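Local coordinates for protein GH62 arabinofuranosidase (Podospora anserina, PDB 4N4B) that probably releases terminal alpha-L-arabinofuranosyl groups from xylan as a calcium-containing family 62 glycoside hydrolase, at residues A[49-54]-A[285-290]; A[306-311]-A[327-332]; A[59-64]-A[76-81]. All coordinates share one frame; numbering follows the deposited sequence.

Interaction 1: A[49-54]-A[285-290]. With CA (calcium ion), chain B; TRS (2-amino-2-hydroxymethyl-propane-1,3-diol), chain D.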
loop_
_atom_site.group_PDB
_atom_site.type_symbol
_atom_site.label_atom_id
_atom_site.label_comp_id
_atom_site.label_asym_id
_atom_site.label_seq_id
_atom_site.Cartn_x
_atom_site.Cartn_y
_atom_site.Cartn_z
ATOM N N ASP A 49 6.975 -0.917 -1.199
ATOM C CA ASP A 49 5.650 -0.330 -0.943
ATOM C C ASP A 49 4.763 -0.216 -2.223
ATOM O O ASP A 49 4.210 0.864 -2.509
ATOM C CB ASP A 49 5.804 1.099 -0.384
ATOM C CG ASP A 49 6.863 1.272 0.705
ATOM O OD1 ASP A 49 6.963 0.341 1.511
ATOM O OD2 ASP A 49 7.524 2.345 0.699
ATOM N N PRO A 50 4.642 -1.305 -2.956
ATOM C CA PRO A 50 3.943 -1.165 -4.284
ATOM C C PRO A 50 2.469 -0.907 -4.211
ATOM O O PRO A 50 1.763 -1.329 -3.283
ATOM C CB PRO A 50 4.209 -2.484 -4.924
ATOM C CG PRO A 50 4.347 -3.454 -3.772
ATOM C CD PRO A 50 5.158 -2.671 -2.783
ATOM N N THR A 51 2.018 -0.192 -5.229
ATOM C CA THR A 51 0.558 -0.159 -5.623
ATOM C C THR A 51 0.517 -0.773 -6.976
ATOM O O THR A 51 1.350 -0.550 -7.841
ATOM C CB THR A 51 0.074 1.293 -5.585
ATOM O OG1 THR A 51 -1.345 1.323 -5.921
ATOM C CG2 THR A 51 0.730 2.223 -6.504
ATOM N N ILE A 52 -0.531 -1.600 -7.203
ATOM C CA ILE A 52 -0.607 -2.377 -8.468
ATOM C C ILE A 52 -2.047 -2.555 -8.901
ATOM O O ILE A 52 -2.912 -2.989 -8.151
ATOM C CB ILE A 52 0.106 -3.740 -8.266
ATOM C CG1 ILE A 52 -0.003 -4.552 -9.535
ATOM C CG2 ILE A 52 -0.386 -4.477 -7.047
ATOM C CD1 ILE A 52 0.933 -5.731 -9.578
ATOM N N ILE A 53 -2.213 -2.356 -10.189
ATOM C CA ILE A 53 -3.495 -2.585 -10.906
ATOM C C ILE A 53 -3.176 -3.327 -12.164
ATOM O O ILE A 53 -2.105 -3.406 -12.647
ATOM C CB ILE A 53 -4.314 -1.294 -11.126
ATOM C CG1 ILE A 53 -3.603 -0.419 -12.078
ATOM C CG2 ILE A 53 -4.657 -0.601 -9.847
ATOM C CD1 ILE A 53 -4.403 0.801 -12.523
ATOM N N LEU A 54 -4.252 -3.985 -12.648
ATOM C CA LEU A 54 -4.227 -4.861 -13.825
ATOM C C LEU A 54 -5.329 -4.395 -14.759
ATOM O O LEU A 54 -6.459 -4.308 -14.382
ATOM C CB LEU A 54 -4.402 -6.316 -13.425
ATOM C CG LEU A 54 -4.419 -7.361 -14.537
ATOM C CD1 LEU A 54 -3.193 -7.318 -15.347
ATOM C CD2 LEU A 54 -4.615 -8.749 -13.953
ATOM N N HIS A 285 4.882 -4.313 3.441
ATOM C CA HIS A 285 4.113 -3.343 2.669
ATOM C C HIS A 285 3.840 -3.780 1.230
ATOM O O HIS A 285 4.689 -3.808 0.429
ATOM C CB HIS A 285 4.861 -1.982 2.659
ATOM C CG HIS A 285 3.994 -0.802 2.324
ATOM N ND1 HIS A 285 4.163 0.440 2.878
ATOM C CD2 HIS A 285 3.008 -0.669 1.414
ATOM C CE1 HIS A 285 3.265 1.261 2.373
ATOM N NE2 HIS A 285 2.539 0.609 1.493
ATOM N N GLY A 286 2.569 -3.996 0.944
ATOM C CA GLY A 286 2.132 -4.416 -0.371
ATOM C C GLY A 286 0.713 -3.982 -0.706
ATOM O O GLY A 286 0.144 -3.182 -0.065
ATOM N N GLU A 287 0.169 -4.608 -1.735
ATOM C CA GLU A 287 -1.183 -4.282 -2.227
ATOM C C GLU A 287 -1.746 -5.470 -2.970
ATOM O O GLU A 287 -1.023 -6.166 -3.660
ATOM C CB GLU A 287 -1.213 -3.061 -3.127
ATOM C CG GLU A 287 -1.790 -1.768 -2.524
ATOM C CD GLU A 287 -2.036 -0.637 -3.509
ATOM O OE1 GLU A 287 -2.532 -0.978 -4.652
ATOM O OE2 GLU A 287 -1.681 0.517 -3.206
ATOM N N ILE A 288 -3.091 -5.654 -2.861
ATOM C CA ILE A 288 -3.800 -6.632 -3.685
ATOM C C ILE A 288 -3.885 -6.161 -5.142
ATOM O O ILE A 288 -4.197 -4.972 -5.394
ATOM C CB ILE A 288 -5.183 -6.887 -3.059
ATOM C CG1 ILE A 288 -5.086 -7.511 -1.669
ATOM C CG2 ILE A 288 -6.067 -7.744 -4.030
ATOM C CD1 ILE A 288 -6.412 -7.815 -0.956
ATOM N N ILE A 289 -3.677 -7.065 -6.060
ATOM C CA ILE A 289 -3.813 -6.692 -7.437
ATOM C C ILE A 289 -5.285 -6.384 -7.744
ATOM O O ILE A 289 -6.107 -7.190 -7.640
ATOM C CB ILE A 289 -3.296 -7.785 -8.372
ATOM C CG1 ILE A 289 -1.818 -8.095 -8.117
ATOM C CG2 ILE A 289 -3.445 -7.309 -9.796
ATOM C CD1 ILE A 289 -1.253 -9.128 -9.070
ATOM N N ARG A 290 -5.555 -5.160 -8.106
ATOM C CA ARG A 290 -6.897 -4.769 -8.473
ATOM C C ARG A 290 -7.050 -4.860 -9.985
ATOM O O ARG A 290 -6.367 -4.310 -10.734
ATOM C CB ARG A 290 -7.206 -3.340 -7.982
ATOM C CG ARG A 290 -7.513 -3.269 -6.499
ATOM C CD ARG A 290 -7.459 -1.827 -6.014
ATOM N NE ARG A 290 -6.127 -1.216 -5.946
ATOM C CZ ARG A 290 -5.789 -0.071 -6.476
ATOM N NH1 ARG A 290 -6.614 0.646 -7.195
ATOM N NH2 ARG A 290 -4.567 0.370 -6.334
HETATM CA CA CA B . 0.798 1.285 0.304
HETATM C C TRS D . 7.459 3.201 4.633
HETATM C C1 TRS D . 8.470 3.775 3.655
HETATM C C2 TRS D . 6.312 2.354 4.008
HETATM C C3 TRS D . 6.862 4.323 5.535
HETATM N N TRS D . 8.092 2.206 5.608
HETATM O O1 TRS D . 9.105 2.679 2.822
HETATM O O2 TRS D . 5.524 1.635 4.987
HETATM O O3 TRS D . 6.157 5.160 4.630
HETATM O O HOH W 1 2.255 2.174 -1.098
HETATM O O HOH W 2 0.949 -0.556 -0.872
HETATM O O HOH W 3 -0.716 1.907 -1.068
HETATM O O HOH W 4 -0.433 0.145 1.550
HETATM O O HOH W 5 0.704 2.928 1.414
#
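D49 CB stands over the imidazole face of H285, 3.6 Å from the ring centroid and 2° off its normal, a CH-pi contact. H285 NE2 binds the calcium ion at 2.2 Å, while H285 ND1 donates to TRS O2 at 2.8 Å. TRS, probably from the crystallisation liquor, also donates from O1 to D49 OD2, an oxygen shared with S64. Five waters complete a six-ligand shell. Water 1 donates to D49 O and water 2 to both P50 O and G286 O, linking both segments to the ion.

This is the centre of a five-bladed beta-propeller, where innermost strands of neighbouring blades converge; strands 49-54 and 286-288 run 18° apart, yet the segments share a single bridge, I53 with R290. There, L54 N donates to R290 O at 2.9 Å.

R290 NH2 meets E287 OE1 at 3.0 Å in a nearly straight (171°) salt bridge, and also binds V107 O. T51 OG1 makes only a weak, unsettled bond to the E287 carboxylate and is also hydrogen-bonded to V107 N. I53 CG2 lies over one face of the R290 guanidinium, offset toward its rim; the apolar contact proper is I52 CD1 to I289 CG1 at 3.9 Å.

Interaction 2: A[306-311]-A[327-332]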
loop_
_atom_site.group_PDB
_atom_site.type_symbol
_atom_site.label_atom_id
_atom_site.label_comp_id
_atom_site.label_asym_id
_atom_site.label_seq_id
_atom_site.Cartn_x
_atom_site.Cartn_y
_atom_site.Cartn_z
ATOM N N ARG A 306 -4.300 -11.855 -5.270
ATOM C CA ARG A 306 -2.863 -11.916 -5.332
ATOM C C ARG A 306 -2.394 -10.571 -4.767
ATOM O O ARG A 306 -3.041 -9.506 -4.940
ATOM C CB ARG A 306 -2.431 -12.015 -6.789
ATOM C CG ARG A 306 -2.890 -13.309 -7.541
ATOM C CD ARG A 306 -4.186 -13.115 -8.213
ATOM N NE ARG A 306 -4.004 -12.286 -9.404
ATOM C CZ ARG A 306 -4.920 -11.519 -9.984
ATOM N NH1 ARG A 306 -6.213 -11.401 -9.491
ATOM N NH2 ARG A 306 -4.581 -10.874 -11.063
ATOM N N PHE A 307 -1.286 -10.621 -4.056
ATOM C CA PHE A 307 -0.815 -9.495 -3.214
ATOM C C PHE A 307 0.665 -9.276 -3.569
ATOM O O PHE A 307 1.505 -10.203 -3.364
ATOM C CB PHE A 307 -1.024 -9.812 -1.764
ATOM C CG PHE A 307 -0.653 -8.730 -0.771
ATOM C CD1 PHE A 307 -1.526 -7.685 -0.477
ATOM C CD2 PHE A 307 0.513 -8.819 -0.026
ATOM C CE1 PHE A 307 -1.242 -6.750 0.495
ATOM C CE2 PHE A 307 0.811 -7.883 0.938
ATOM C CZ PHE A 307 -0.026 -6.792 1.197
ATOM N N MET A 308 1.021 -8.159 -4.208
ATOM C CA MET A 308 2.410 -7.813 -4.429
ATOM C C MET A 308 2.937 -7.298 -3.125
ATOM O O MET A 308 2.320 -6.413 -2.541
ATOM C CB MET A 308 2.520 -6.786 -5.537
ATOM C CG MET A 308 3.921 -6.745 -6.111
ATOM S SD MET A 308 4.110 -5.459 -7.345
ATOM C CE MET A 308 5.549 -5.967 -8.215
ATOM N N TYR A 309 4.086 -7.797 -2.676
ATOM C CA TYR A 309 4.643 -7.436 -1.366
ATOM C C TYR A 309 6.101 -7.236 -1.445
ATOM O O TYR A 309 6.790 -7.615 -2.383
ATOM C CB TYR A 309 4.237 -8.470 -0.331
ATOM C CG TYR A 309 5.099 -9.738 -0.435
ATOM C CD1 TYR A 309 4.896 -10.710 -1.404
ATOM C CD2 TYR A 309 6.143 -9.962 0.456
ATOM C CE1 TYR A 309 5.661 -11.851 -1.496
ATOM C CE2 TYR A 309 6.897 -11.121 0.408
ATOM C CZ TYR A 309 6.633 -12.035 -0.586
ATOM O OH TYR A 309 7.424 -13.219 -0.588
ATOM N N GLN A 310 6.648 -6.663 -0.381
ATOM C CA GLN A 310 8.104 -6.510 -0.222
ATOM C C GLN A 310 8.621 -7.475 0.850
ATOM O O GLN A 310 8.010 -7.669 1.901
ATOM C CB GLN A 310 8.473 -5.072 0.110
ATOM C CG GLN A 310 7.995 -4.572 1.429
ATOM C CD GLN A 310 8.404 -3.145 1.687
ATOM O OE1 GLN A 310 8.585 -2.328 0.808
ATOM N NE2 GLN A 310 8.514 -2.806 2.991
ATOM N N GLY A 311 9.776 -7.967 0.511
ATOM C CA GLY A 311 10.502 -8.828 1.393
ATOM C C GLY A 311 12.009 -8.556 1.336
ATOM O O GLY A 311 12.435 -7.833 0.570
ATOM N N LEU A 327 10.568 -7.001 -4.367
ATOM C CA LEU A 327 9.135 -7.284 -4.528
ATOM C C LEU A 327 8.892 -8.648 -5.140
ATOM O O LEU A 327 9.531 -9.036 -6.038
ATOM C CB LEU A 327 8.411 -6.213 -5.394
ATOM C CG LEU A 327 8.635 -4.733 -5.054
ATOM C CD1 LEU A 327 7.812 -3.843 -6.001
ATOM C CD2 LEU A 327 8.274 -4.484 -3.582
ATOM N N GLY A 328 7.905 -9.322 -4.581
ATOM C CA GLY A 328 7.353 -10.545 -5.096
ATOM C C GLY A 328 5.844 -10.524 -5.001
ATOM O O GLY A 328 5.231 -9.512 -4.691
ATOM N N PHE A 329 5.276 -11.701 -5.230
ATOM C CA PHE A 329 3.814 -11.859 -5.108
ATOM C C PHE A 329 3.498 -13.033 -4.255
ATOM O O PHE A 329 4.142 -14.102 -4.385
ATOM C CB PHE A 329 3.119 -12.114 -6.493
ATOM C CG PHE A 329 3.308 -11.033 -7.537
ATOM C CD1 PHE A 329 2.439 -9.998 -7.545
ATOM C CD2 PHE A 329 4.331 -11.018 -8.426
ATOM C CE1 PHE A 329 2.496 -9.009 -8.538
ATOM C CE2 PHE A 329 4.417 -10.004 -9.391
ATOM C CZ PHE A 329 3.474 -9.018 -9.371
ATOM N N ILE A 330 2.443 -12.920 -3.473
ATOM C CA ILE A 330 1.752 -14.069 -2.853
ATOM C C ILE A 330 0.399 -14.266 -3.481
ATOM O O ILE A 330 -0.319 -13.263 -3.743
ATOM C CB ILE A 330 1.677 -14.018 -1.319
ATOM C CG1 ILE A 330 1.183 -12.685 -0.797
ATOM C CG2 ILE A 330 3.072 -14.396 -0.758
ATOM C CD1 ILE A 330 1.069 -12.607 0.703
ATOM N N ALA A 331 0.069 -15.500 -3.768
ATOM C CA ALA A 331 -1.236 -15.905 -4.316
ATOM C C ALA A 331 -1.985 -16.689 -3.304
ATOM O O ALA A 331 -1.505 -17.566 -2.619
ATOM C CB ALA A 331 -1.059 -16.679 -5.633
ATOM N N HIS A 332 -3.253 -16.287 -3.138
ATOM C CA HIS A 332 -4.111 -16.874 -2.111
ATOM C C HIS A 332 -4.522 -18.287 -2.431
ATOM O O HIS A 332 -5.213 -18.434 -3.463
ATOM C CB HIS A 332 -5.290 -15.959 -1.915
ATOM C CG HIS A 332 -6.270 -16.359 -0.887
ATOM N ND1 HIS A 332 -6.093 -17.116 0.246
ATOM C CD2 HIS A 332 -7.586 -15.995 -0.882
ATOM C CE1 HIS A 332 -7.273 -17.220 0.891
ATOM N NE2 HIS A 332 -8.169 -16.527 0.203
#
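M308 and F329 meet because their first torsions lead the two side chains together: M308 CG lies opposite its own backbone N (chi1 -161°) and the rest of the chain runs out extended, whereas F329 swings its ring back beside its own N. As a result M308 CG comes within 3.6 Å of F329 CE1. The sulfur lies obliquely to the same ring, 4.7 Å from M308 SD to the F329 centroid, a Met-aromatic contact. Beyond it, M308 CE touches L327 CD1 at 3.8 Å, and the side of L327 is met again by Q310 CB. F329 is also stacked on W81, which belongs to the adjacent blade.

Two regular hydrogen-bonded pairs hold the backbones together. F307 N and I330 O are 2.8 Å apart, with the return bond from I330 N to F307 O; Y309 and G328 repeat the pattern, with 2.9 Å from Y309 N to G328 O. The short strand axes cross at 139°, so the antiparallel pair is clearly twisted. It forms part of the propeller blade in which the N-terminal strand 28-30 lies against the C-terminal strand 326-332, the ring-closing arrangement known from beta-propellers.

The opposite face carries F307, Y309 and I330. Y309 CG is wedged between its backbone N and carbonyl carbon (chi1 79°), which lays the ring across G328, where no side chain intervenes, with Y309 CD1 at 3.5 Å from G328 O. Further along the same side of the ring, Y309 CE1 is 3.7 Å from I330 CG2, and the two side chains cross at about a right angle. The Y309 hydroxyl is hydrogen-bonded to S30. F307 runs alongside I330 instead, its CB at 3.7 Å from I330 CG1, while W266 and F243 meet its ring edge-to-face.

Interaction 3: A[59-64]-A[76-81]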
loop_
_atom_site.group_PDB
_atom_site.type_symbol
_atom_site.label_atom_id
_atom_site.label_comp_id
_atom_site.label_asym_id
_atom_site.label_seq_id
_atom_site.Cartn_x
_atom_site.Cartn_y
_atom_site.Cartn_z
ATOM N N HIS A 59 -0.164 -5.167 -16.163
ATOM C CA HIS A 59 0.012 -4.646 -14.789
ATOM C C HIS A 59 0.727 -3.324 -14.832
ATOM O O HIS A 59 1.651 -3.096 -15.576
ATOM C CB HIS A 59 0.938 -5.593 -13.987
ATOM C CG HIS A 59 0.373 -6.954 -13.762
ATOM N ND1 HIS A 59 0.604 -7.984 -14.668
ATOM C CD2 HIS A 59 -0.413 -7.535 -12.764
ATOM C CE1 HIS A 59 0.022 -9.098 -14.233
ATOM N NE2 HIS A 59 -0.595 -8.864 -13.097
ATOM N N HIS A 60 0.262 -2.410 -13.995
ATOM C CA HIS A 60 0.848 -1.116 -13.770
ATOM C C HIS A 60 1.216 -1.023 -12.287
ATOM O O HIS A 60 0.337 -1.201 -11.432
ATOM C CB HIS A 60 -0.226 0.006 -14.086
ATOM C CG HIS A 60 -0.577 0.043 -15.550
ATOM N ND1 HIS A 60 -1.610 -0.648 -16.139
ATOM C CD2 HIS A 60 0.055 0.738 -16.466
ATOM C CE1 HIS A 60 -1.598 -0.324 -17.446
ATOM N NE2 HIS A 60 -0.577 0.487 -17.663
ATOM N N VAL A 61 2.498 -0.728 -12.036
ATOM C CA VAL A 61 3.020 -0.642 -10.652
ATOM C C VAL A 61 3.634 0.623 -10.448
ATOM O O VAL A 61 4.459 1.153 -11.201
ATOM C CB VAL A 61 3.992 -1.806 -10.384
ATOM C CG1 VAL A 61 4.453 -1.787 -8.919
ATOM C CG2 VAL A 61 3.358 -3.144 -10.673
ATOM N N PHE A 62 3.384 1.199 -9.212
ATOM C CA PHE A 62 4.186 2.298 -8.690
ATOM C C PHE A 62 4.770 1.839 -7.355
ATOM O O PHE A 62 4.129 1.147 -6.609
ATOM C CB PHE A 62 3.391 3.625 -8.497
ATOM C CG PHE A 62 2.725 4.077 -9.763
ATOM C CD1 PHE A 62 1.542 3.492 -10.251
ATOM C CD2 PHE A 62 3.258 5.117 -10.435
ATOM C CE1 PHE A 62 1.012 3.970 -11.471
ATOM C CE2 PHE A 62 2.675 5.617 -11.621
ATOM C CZ PHE A 62 1.530 5.037 -12.079
ATOM N N ALA A 63 6.021 2.291 -7.117
ATOM C CA ALA A 63 6.704 1.829 -5.913
ATOM C C ALA A 63 7.596 2.949 -5.417
ATOM O O ALA A 63 7.954 3.890 -6.111
ATOM C CB ALA A 63 7.491 0.553 -6.207
ATOM N N SER A 64 7.940 2.855 -4.103
ATOM C CA SER A 64 8.995 3.673 -3.505
ATOM C C SER A 64 10.383 3.182 -4.004
ATOM O O SER A 64 10.611 1.973 -4.039
ATOM C CB SER A 64 9.030 3.679 -1.996
ATOM O OG SER A 64 7.734 3.905 -1.428
ATOM N N PHE A 76 6.595 1.143 -13.256
ATOM C CA PHE A 76 6.945 0.092 -14.215
ATOM C C PHE A 76 5.740 -0.720 -14.543
ATOM O O PHE A 76 4.716 -0.742 -13.844
ATOM C CB PHE A 76 8.155 -0.718 -13.740
ATOM C CG PHE A 76 7.996 -1.384 -12.400
ATOM C CD1 PHE A 76 8.235 -0.645 -11.240
ATOM C CD2 PHE A 76 7.603 -2.711 -12.290
ATOM C CE1 PHE A 76 8.074 -1.277 -9.979
ATOM C CE2 PHE A 76 7.472 -3.276 -11.020
ATOM C CZ PHE A 76 7.690 -2.561 -9.900
ATOM N N THR A 77 5.832 -1.547 -15.625
ATOM C CA THR A 77 4.703 -2.245 -16.201
ATOM C C THR A 77 5.097 -3.532 -16.865
ATOM O O THR A 77 6.240 -3.608 -17.333
ATOM C CB THR A 77 3.970 -1.294 -17.172
ATOM O OG1 THR A 77 2.814 -1.948 -17.752
ATOM C CG2 THR A 77 4.843 -0.758 -18.236
ATOM N N PHE A 78 4.245 -4.514 -16.864
ATOM C CA PHE A 78 4.578 -5.805 -17.427
ATOM C C PHE A 78 3.287 -6.560 -17.556
ATOM O O PHE A 78 2.400 -6.376 -16.829
ATOM C CB PHE A 78 5.553 -6.602 -16.484
ATOM C CG PHE A 78 5.116 -6.627 -15.050
ATOM C CD1 PHE A 78 5.478 -5.606 -14.218
ATOM C CD2 PHE A 78 4.328 -7.615 -14.568
ATOM C CE1 PHE A 78 5.069 -5.577 -12.914
ATOM C CE2 PHE A 78 3.899 -7.586 -13.267
ATOM C CZ PHE A 78 4.255 -6.534 -12.433
ATOM N N ALA A 79 3.280 -7.486 -18.495
ATOM C CA ALA A 79 2.175 -8.387 -18.634
ATOM C C ALA A 79 2.327 -9.615 -17.700
ATOM O O ALA A 79 1.917 -9.573 -16.615
ATOM C CB ALA A 79 2.007 -8.791 -20.097
ATOM N N ASP A 80 2.967 -10.683 -18.151
ATOM C CA ASP A 80 3.241 -11.827 -17.298
ATOM C C ASP A 80 4.157 -11.409 -16.161
ATOM O O ASP A 80 5.030 -10.643 -16.341
ATOM C CB ASP A 80 4.021 -12.876 -18.084
ATOM C CG ASP A 80 3.251 -13.479 -19.183
ATOM O OD1 ASP A 80 2.030 -13.505 -19.148
ATOM O OD2 ASP A 80 3.922 -14.038 -20.035
ATOM N N TRP A 81 3.929 -11.986 -15.009
ATOM C CA TRP A 81 4.885 -11.764 -13.856
ATOM C C TRP A 81 6.320 -12.080 -14.132
ATOM O O TRP A 81 7.244 -11.437 -13.642
ATOM C CB TRP A 81 4.440 -12.584 -12.650
ATOM C CG TRP A 81 3.177 -12.225 -12.039
ATOM C CD1 TRP A 81 2.268 -11.212 -12.426
ATOM C CD2 TRP A 81 2.575 -12.859 -10.910
ATOM N NE1 TRP A 81 1.233 -11.188 -11.564
ATOM C CE2 TRP A 81 1.346 -12.195 -10.644
ATOM C CE3 TRP A 81 2.923 -13.979 -10.107
ATOM C CZ2 TRP A 81 0.548 -12.561 -9.590
ATOM C CZ3 TRP A 81 2.091 -14.332 -9.075
ATOM C CH2 TRP A 81 0.935 -13.604 -8.827
HETATM O O HOH W 6 -2.047 -11.031 -12.260
#
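H59 with F78 and V61 with F76 are antiparallel hydrogen-bonded pairs, each with bonds in both directions, and the non-hydrogen-bonded pair H60 and T77 lies between them. V61 N points almost straight down the carbonyl of F76 at 2.9 Å from F76 O, and H59 N lies at 2.9 Å from F78 O.

Side chains add further hydrogen bonds. H59 ND1 reaches the same F78 O at 3.2 Å, exactly in its imidazole plane, and approaches from the opposite side of the carbonyl plane to H59 N, so this oxygen is gripped twice by one residue. The same ND1 N-H is shared with A79 O in a weak second bond. The carbonyl of H59 is gripped twice in turn: T77 OG1 donates to H59 O at 2.7 Å, across that carbonyl plane from F78 N. On the other nitrogen, water 6 is hydrogen-bonded to H59 NE2 at 2.7 Å and accepts a weak bond from W81 NE1.

Aromatic contacts lie on the face with H59, V61, F76 and F78. H59 CB sits over the F78 ring, 3.9 Å from its centroid; the imidazole itself is inclined only 20° to that ring but slid aside, with little overlap. W81 completes the cluster, its five-membered ring set at 57° to the H59 ring and its edge turned to H59 NE2. V61 spans two rings, placing CB over the face of F76 and CG2 at 3.7 Å from F78 CE1.

A leucine in place of H59 would probably leave water 6 without its imidazole partner, and F78 O and A79 O without their side-chain bonds from ND1.

Strands 58-67 and 70-78 form an antiparallel beta hairpin, the consecutive up-and-down connection from which a propeller blade is built.

Overall arrangement
Three contacts span two adjoining blades of the five-bladed propeller. Interaction 3 lies in the blade beginning with strand 46-55, interaction 2 in the blade running outward from 286-288 through 306-311 and 326-332 to 28-30 and 272-274, and interaction 1 joins their innermost strands beside the calcium. The centre of interaction 1 is about 8 Å from that of interaction 2 and about 9 Å from that of interaction 3; the latter two centres are about 12 Å apart. Along the chain, interaction 3 falls between the halves of interaction 1, and interaction 2 follows both. Backbone bonding links the calcium-side strands to the outer pairs; W81 against F329 and V61 against M308 pack the blades together farther out.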